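Local coordinates for protein putative phosphosugar isomerases (Salmonella typhimurium LT2, PDB 3FKJ) that probably binds phosphosugars or related carbohydrate derivatives through its SIS fold and is thought to act as an isomerase, although its substrate is not established, at residues Gly121-Pro126 with Ile137-Trp142; Lys209-Val214 with Gly261-Leu266. One frame throughout, in Å; residues are numbered along the deposited sequence.

Interaction 1 of 2, residues Gly121-Pro126 with Ile137-Trp142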
loop_
_atom_site.group_PDB
_atom_site.type_symbol
_atom_site.label_atom_id
_atom_site.label_comp_id
_atom_site.label_asym_id
_atom_site.label_seq_id
_atom_site.Cartn_x
_atom_site.Cartn_y
_atom_site.Cartn_z
ATOM N N GLY A 121 -2.117 -21.306 -5.997
ATOM C CA GLY A 121 -1.665 -20.603 -7.192
ATOM C C GLY A 121 -2.803 -20.328 -8.145
ATOM O O GLY A 121 -3.476 -21.272 -8.595
ATOM N N LEU A 122 -3.012 -19.038 -8.457
ATOM C CA LEU A 122 -3.964 -18.614 -9.503
ATOM C C LEU A 122 -3.195 -18.385 -10.819
ATOM O O LEU A 122 -2.235 -17.588 -10.869
ATOM C CB LEU A 122 -4.691 -17.328 -9.079
ATOM C CG LEU A 122 -5.802 -17.326 -8.018
ATOM C CD1 LEU A 122 -5.330 -17.870 -6.688
ATOM C CD2 LEU A 122 -6.253 -15.897 -7.835
ATOM N N VAL A 123 -3.587 -19.101 -11.871
ATOM C CA VAL A 123 -2.926 -18.991 -13.182
ATOM C C VAL A 123 -3.976 -18.856 -14.271
ATOM O O VAL A 123 -5.108 -19.276 -14.099
ATOM C CB VAL A 123 -2.011 -20.224 -13.513
ATOM C CG1 VAL A 123 -0.954 -20.443 -12.437
ATOM C CG2 VAL A 123 -2.841 -21.503 -13.739
ATOM N N TYR A 124 -3.607 -18.231 -15.373
ATOM C CA TYR A 124 -4.452 -18.247 -16.562
ATOM C C TYR A 124 -4.036 -19.438 -17.452
ATOM O O TYR A 124 -4.881 -20.182 -17.965
ATOM C CB TYR A 124 -4.360 -16.920 -17.320
ATOM C CG TYR A 124 -5.077 -16.947 -18.658
ATOM C CD1 TYR A 124 -6.448 -17.151 -18.726
ATOM C CD2 TYR A 124 -4.384 -16.768 -19.843
ATOM C CE1 TYR A 124 -7.115 -17.177 -19.933
ATOM C CE2 TYR A 124 -5.040 -16.797 -21.069
ATOM C CZ TYR A 124 -6.411 -17.000 -21.106
ATOM O OH TYR A 124 -7.079 -17.029 -22.313
ATOM N N GLN A 125 -2.720 -19.601 -17.596
ATOM C CA GLN A 125 -2.110 -20.678 -18.365
ATOM C C GLN A 125 -1.723 -21.827 -17.436
ATOM O O GLN A 125 -0.884 -21.627 -16.560
ATOM C CB GLN A 125 -0.832 -20.160 -19.033
ATOM C CG GLN A 125 -1.052 -19.137 -20.136
ATOM C CD GLN A 125 -1.339 -19.799 -21.488
ATOM O OE1 GLN A 125 -1.259 -21.035 -21.630
ATOM N NE2 GLN A 125 -1.686 -18.981 -22.482
ATOM N N PRO A 126 -2.307 -23.034 -17.640
ATOM C CA PRO A 126 -1.923 -24.222 -16.871
ATOM C C PRO A 126 -0.544 -24.783 -17.252
ATOM O O PRO A 126 0.026 -24.395 -18.276
ATOM C CB PRO A 126 -3.023 -25.216 -17.208
ATOM C CG PRO A 126 -3.527 -24.797 -18.524
ATOM C CD PRO A 126 -3.370 -23.339 -18.619
ATOM N N ILE A 137 -4.134 -25.343 -7.355
ATOM C CA ILE A 137 -4.096 -24.532 -8.570
ATOM C C ILE A 137 -5.508 -24.111 -8.987
ATOM O O ILE A 137 -6.391 -24.939 -9.083
ATOM C CB ILE A 137 -3.463 -25.302 -9.766
ATOM C CG1 ILE A 137 -2.024 -25.721 -9.437
ATOM C CG2 ILE A 137 -3.483 -24.424 -11.019
ATOM C CD1 ILE A 137 -1.535 -26.962 -10.197
ATOM N N ILE A 138 -5.704 -22.827 -9.242
ATOM C CA ILE A 138 -6.948 -22.324 -9.795
ATOM C C ILE A 138 -6.638 -21.761 -11.174
ATOM O O ILE A 138 -5.769 -20.917 -11.320
ATOM C CB ILE A 138 -7.570 -21.237 -8.902
ATOM C CG1 ILE A 138 -8.119 -21.867 -7.599
ATOM C CG2 ILE A 138 -8.666 -20.499 -9.667
ATOM C CD1 ILE A 138 -7.806 -21.099 -6.299
ATOM N N GLU A 139 -7.332 -22.246 -12.191
ATOM C CA GLU A 139 -7.226 -21.651 -13.511
ATOM C C GLU A 139 -8.349 -20.649 -13.627
ATOM O O GLU A 139 -9.513 -21.028 -13.816
ATOM C CB GLU A 139 -7.338 -22.703 -14.585
ATOM C CG GLU A 139 -6.114 -23.594 -14.646
ATOM C CD GLU A 139 -6.347 -24.807 -15.492
ATOM O OE1 GLU A 139 -6.667 -24.620 -16.680
ATOM O OE2 GLU A 139 -6.210 -25.919 -14.959
ATOM N N TYR A 140 -8.019 -19.376 -13.425
ATOM C CA TYR A 140 -9.025 -18.337 -13.481
ATOM C C TYR A 140 -9.297 -18.050 -14.933
ATOM O O TYR A 140 -8.503 -18.406 -15.798
ATOM C CB TYR A 140 -8.604 -17.064 -12.729
ATOM C CG TYR A 140 -7.329 -16.401 -13.186
ATOM C CD1 TYR A 140 -7.302 -15.580 -14.303
ATOM C CD2 TYR A 140 -6.150 -16.549 -12.465
ATOM C CE1 TYR A 140 -6.141 -14.953 -14.704
ATOM C CE2 TYR A 140 -4.978 -15.913 -12.855
ATOM C CZ TYR A 140 -4.977 -15.127 -13.981
ATOM O OH TYR A 140 -3.814 -14.476 -14.369
ATOM N N GLN A 141 -10.408 -17.380 -15.195
ATOM C CA GLN A 141 -10.747 -16.971 -16.537
ATOM C C GLN A 141 -10.389 -15.520 -16.840
ATOM O O GLN A 141 -10.368 -14.648 -15.961
ATOM C CB GLN A 141 -12.217 -17.223 -16.765
ATOM C CG GLN A 141 -12.545 -18.684 -16.585
ATOM C CD GLN A 141 -13.604 -19.100 -17.494
ATOM O OE1 GLN A 141 -14.764 -19.024 -17.152
ATOM N NE2 GLN A 141 -13.231 -19.483 -18.700
ATOM N N TRP A 142 -10.095 -15.294 -18.111
ATOM C CA TRP A 142 -9.659 -14.015 -18.602
ATOM C C TRP A 142 -9.977 -13.895 -20.095
ATOM O O TRP A 142 -9.802 -14.834 -20.835
ATOM C CB TRP A 142 -8.149 -13.888 -18.389
ATOM C CG TRP A 142 -7.576 -12.660 -19.004
ATOM C CD1 TRP A 142 -7.479 -11.419 -18.429
ATOM C CD2 TRP A 142 -7.026 -12.537 -20.327
ATOM N NE1 TRP A 142 -6.893 -10.537 -19.308
ATOM C CE2 TRP A 142 -6.604 -11.192 -20.479
ATOM C CE3 TRP A 142 -6.833 -13.432 -21.386
ATOM C CZ2 TRP A 142 -6.014 -10.717 -21.660
ATOM C CZ3 TRP A 142 -6.247 -12.958 -22.569
ATOM C CH2 TRP A 142 -5.848 -11.612 -22.690
#

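Interaction 2 of 2, residues Lys209-Val214 with Gly261-Leu266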
loop_
_atom_site.group_PDB
_atom_site.type_symbol
_atom_site.label_atom_id
_atom_site.label_comp_id
_atom_site.label_asym_id
_atom_site.label_seq_id
_atom_site.Cartn_x
_atom_site.Cartn_y
_atom_site.Cartn_z
ATOM N N LYS A 209 -7.632 12.504 -23.875
ATOM C CA LYS A 209 -6.596 11.950 -24.735
ATOM C C LYS A 209 -5.260 12.671 -24.717
ATOM O O LYS A 209 -4.239 12.050 -25.028
ATOM C CB LYS A 209 -7.097 11.877 -26.187
ATOM C CG LYS A 209 -7.630 13.178 -26.771
ATOM C CD LYS A 209 -7.748 13.033 -28.266
ATOM C CE LYS A 209 -8.382 14.249 -28.903
ATOM N NZ LYS A 209 -7.969 14.248 -30.304
ATOM N N ASP A 210 -5.254 13.961 -24.358
ATOM C CA ASP A 210 -4.014 14.737 -24.331
ATOM C C ASP A 210 -3.387 14.948 -22.949
ATOM O O ASP A 210 -2.362 15.592 -22.848
ATOM C CB ASP A 210 -4.227 16.080 -25.031
ATOM C CG ASP A 210 -4.692 15.914 -26.470
ATOM O OD1 ASP A 210 -4.110 15.073 -27.185
ATOM O OD2 ASP A 210 -5.650 16.592 -26.879
ATOM N N GLU A 211 -3.964 14.376 -21.892
ATOM C CA GLU A 211 -3.396 14.488 -20.546
ATOM C C GLU A 211 -2.121 13.643 -20.422
ATOM O O GLU A 211 -2.050 12.505 -20.896
ATOM C CB GLU A 211 -4.427 14.076 -19.497
ATOM C CG GLU A 211 -5.740 14.899 -19.568
ATOM C CD GLU A 211 -5.522 16.373 -19.247
ATOM O OE1 GLU A 211 -4.409 16.732 -18.812
ATOM O OE2 GLU A 211 -6.446 17.188 -19.440
ATOM N N LYS A 212 -1.113 14.231 -19.813
ATOM C CA LYS A 212 0.187 13.603 -19.576
ATOM C C LYS A 212 0.345 13.090 -18.131
ATOM O O LYS A 212 1.260 12.324 -17.859
ATOM C CB LYS A 212 1.303 14.643 -19.783
ATOM C CG LYS A 212 1.183 15.538 -21.018
ATOM C CD LYS A 212 2.151 15.126 -22.123
ATOM C CE LYS A 212 2.186 16.192 -23.224
ATOM N NZ LYS A 212 3.094 15.829 -24.353
ATOM N N VAL A 213 -0.467 13.620 -17.213
ATOM C CA VAL A 213 -0.479 13.219 -15.796
ATOM C C VAL A 213 -1.925 13.006 -15.347
ATOM O O VAL A 213 -2.773 13.893 -15.485
ATOM C CB VAL A 213 0.126 14.273 -14.848
ATOM C CG1 VAL A 213 0.281 13.659 -13.443
ATOM C CG2 VAL A 213 1.477 14.772 -15.358
ATOM N N VAL A 214 -2.206 11.817 -14.828
ATOM C CA VAL A 214 -3.530 11.513 -14.291
ATOM C C VAL A 214 -3.391 10.938 -12.867
ATOM O O VAL A 214 -2.597 10.007 -12.647
ATOM C CB VAL A 214 -4.291 10.528 -15.220
ATOM C CG1 VAL A 214 -5.605 10.047 -14.555
ATOM C CG2 VAL A 214 -4.549 11.176 -16.572
ATOM N N GLY A 261 -7.920 22.044 -13.714
ATOM C CA GLY A 261 -7.578 21.137 -14.792
ATOM C C GLY A 261 -6.714 19.944 -14.421
ATOM O O GLY A 261 -6.430 19.117 -15.280
ATOM N N THR A 262 -6.295 19.841 -13.155
ATOM C CA THR A 262 -5.511 18.707 -12.704
ATOM C C THR A 262 -6.382 17.478 -12.804
ATOM O O THR A 262 -7.469 17.469 -12.257
ATOM C CB THR A 262 -5.044 18.852 -11.260
ATOM O OG1 THR A 262 -4.284 20.053 -11.139
ATOM C CG2 THR A 262 -4.186 17.630 -10.858
ATOM N N PRO A 263 -5.946 16.466 -13.572
ATOM C CA PRO A 263 -6.832 15.314 -13.820
ATOM C C PRO A 263 -6.860 14.267 -12.703
ATOM O O PRO A 263 -5.824 13.781 -12.287
ATOM C CB PRO A 263 -6.282 14.725 -15.132
ATOM C CG PRO A 263 -5.335 15.779 -15.676
ATOM C CD PRO A 263 -4.739 16.365 -14.406
ATOM N N PHE A 264 -8.057 13.975 -12.220
ATOM C CA PHE A 264 -8.321 12.924 -11.244
ATOM C C PHE A 264 -9.423 12.004 -11.772
ATOM O O PHE A 264 -10.470 12.467 -12.208
ATOM C CB PHE A 264 -8.835 13.522 -9.928
ATOM C CG PHE A 264 -7.876 14.456 -9.258
ATOM C CD1 PHE A 264 -6.958 13.976 -8.337
ATOM C CD2 PHE A 264 -7.916 15.820 -9.512
ATOM C CE1 PHE A 264 -6.065 14.835 -7.699
ATOM C CE2 PHE A 264 -7.042 16.682 -8.877
ATOM C CZ PHE A 264 -6.086 16.166 -7.967
ATOM N N ILE A 265 -9.189 10.705 -11.697
ATOM C CA ILE A 265 -10.227 9.717 -11.871
ATOM C C ILE A 265 -10.467 9.102 -10.470
ATOM O O ILE A 265 -9.562 8.461 -9.896
ATOM C CB ILE A 265 -9.830 8.608 -12.907
ATOM C CG1 ILE A 265 -9.387 9.276 -14.225
ATOM C CG2 ILE A 265 -11.026 7.609 -13.086
ATOM C CD1 ILE A 265 -8.516 8.440 -15.151
ATOM N N LEU A 266 -11.669 9.354 -9.938
ATOM C CA LEU A 266 -12.114 8.842 -8.643
ATOM C C LEU A 266 -13.010 7.648 -8.879
ATOM O O LEU A 266 -14.008 7.736 -9.576
ATOM C CB LEU A 266 -12.850 9.901 -7.817
ATOM C CG LEU A 266 -13.475 9.503 -6.456
ATOM C CD1 LEU A 266 -12.397 9.128 -5.471
ATOM C CD2 LEU A 266 -14.295 10.634 -5.891
HETATM O O HOH W 1 -6.430 19.368 -18.025
#

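Interaction 1 of 2, residues Gly121-Pro126 with Ile137-Trp142
Gly121-Val123 and Ile137-Glu139 run side by side as nearly parallel strands, their short axes 4.7 Å apart, with Gly121 opposite Ile137, Leu122 opposite Ile138 and Val123 opposite Glu139. Backbone bonds pass back and forth between them: Ile138 N gives to Gly121 O at 2.8 Å, Val123 N to Ile138 O at 2.9 Å, and Tyr140 N to Val123 O at 3.0 Å. The last is the most bent (141° at the hydrogen), as the pairing gives way to loop.

Two layers of side chains flank this pair. On one face Leu122 and Ile138 lie alongside each other, pointing the same way and meeting through their CD1 methyls; on the other, Val123 CG2 touches both Ile137 CG2 and the CG methylene of Glu139. Farther along, the Glu139 side chain crosses that of Pro126 at about a right angle, its carboxylate beside the proline ring, with Glu139 OE1 3.6 Å from Pro126 CG.

Past the strand ends the contact turns aromatic. Tyr140 holds CG between its backbone N and carbonyl carbon (chi1 58°), which turns the ring toward the other segment, against the Val123-Tyr124 peptide: Val123 O and Tyr124 N lie over one face toward its rim, and Tyr124 CB rests 3.7 Å from CE1 of Tyr140. Tyr124 in turn receives the edge of Trp142 on its face, a T-shaped pair with planes at 70°, in which Trp142 CE3 comes 3.6 Å from CZ of Tyr124. The Tyr140 hydroxyl is hydrogen-bonded to Gln98.

The strands belong to a beta-alpha-beta unit whose connecting helix 129-132 packs on Val123 and Ile137, while helix 155-170 covers Leu122 and Ile138 on the other face; strand 91-97 flanks 118-123, with 136-139 at one edge of the chain's five-stranded sheet.

Interaction 2 of 2, residues Lys209-Val214 with Gly261-Leu266
Lys209-Val214 leads into strand 213-218 and Gly261-Leu266 into strand 263-268, with closest CA approach at Val214 and Pro263, 5.1 Å apart. These strands are neighbours in a four-stranded parallel alpha/beta sheet of order 2-1-3-4, and the contact lies at the start of both. The six-residue segments share no direct hydrogen bond; backbone pairing begins one residue later, between Pro263 and Tyr215.

Pro263 makes the largest single contribution. Its CB points toward the opposing segment, and the ring lies against the Val213 carbonyl, with CG 3.2 Å and CD 3.3 Å from Val213 O. Glu211 reaches the same ring obliquely: its chain is bent at CB-CG (chi2 -65°), which folds the carboxylate back so that OE1 stands 3.4 Å from Pro263 CG. The other carboxylate oxygen is turned to polar partners, for Glu211 OE2 makes a salt bridge with Lys290 at the start of strand 290-295, at one edge of the sheet. The salt bridge, together with a water bond to the same oxygen, would help fix the carboxylate's rotation and probably favour its charged form.

Farther along the strands the side-chain contacts are apolar. Val214 presents its two methyls to different residues, CG2 to Pro263 CB at 4.2 Å and CG1 to the end of Ile265. The Ile265 chain runs out nearly straight beyond CG1 (chi2 159°), delivering CD1 obliquely to Val214 CG1 at 3.4 Å, a tight pair, closer than usual van der Waals contact. Helix 198-208 covers this cluster: Trp208 touches Val214, Pro263 and Ile265. Val213 instead packs on Asn241 of the second subunit, placing this strand beside the dimer contact.

One ordered water spans the entrance to the two strands, donating to Glu211 OE2 at 2.6 Å and to Gly261 O at 2.8 Å.

Interactions 1 and 2 each join neighbouring parallel strands, but in separate sheets: residues 121-126 with 137-142 lie in the five-stranded sheet, and 209-214 with 261-266 in the four-stranded one. Their centres are 34 Å apart on opposite sides of the chain's centre, and their nearest atoms remain about 19 Å apart, so neither touches the other. They also differ in position along the strands: interaction 1 pairs C-terminal ends and the loops beyond, whereas interaction 2 joins N-terminal approaches. Strand C-terminal ends commonly border the sugar-phosphate pocket in SIS domains, but neither contact is known to form part of an active site.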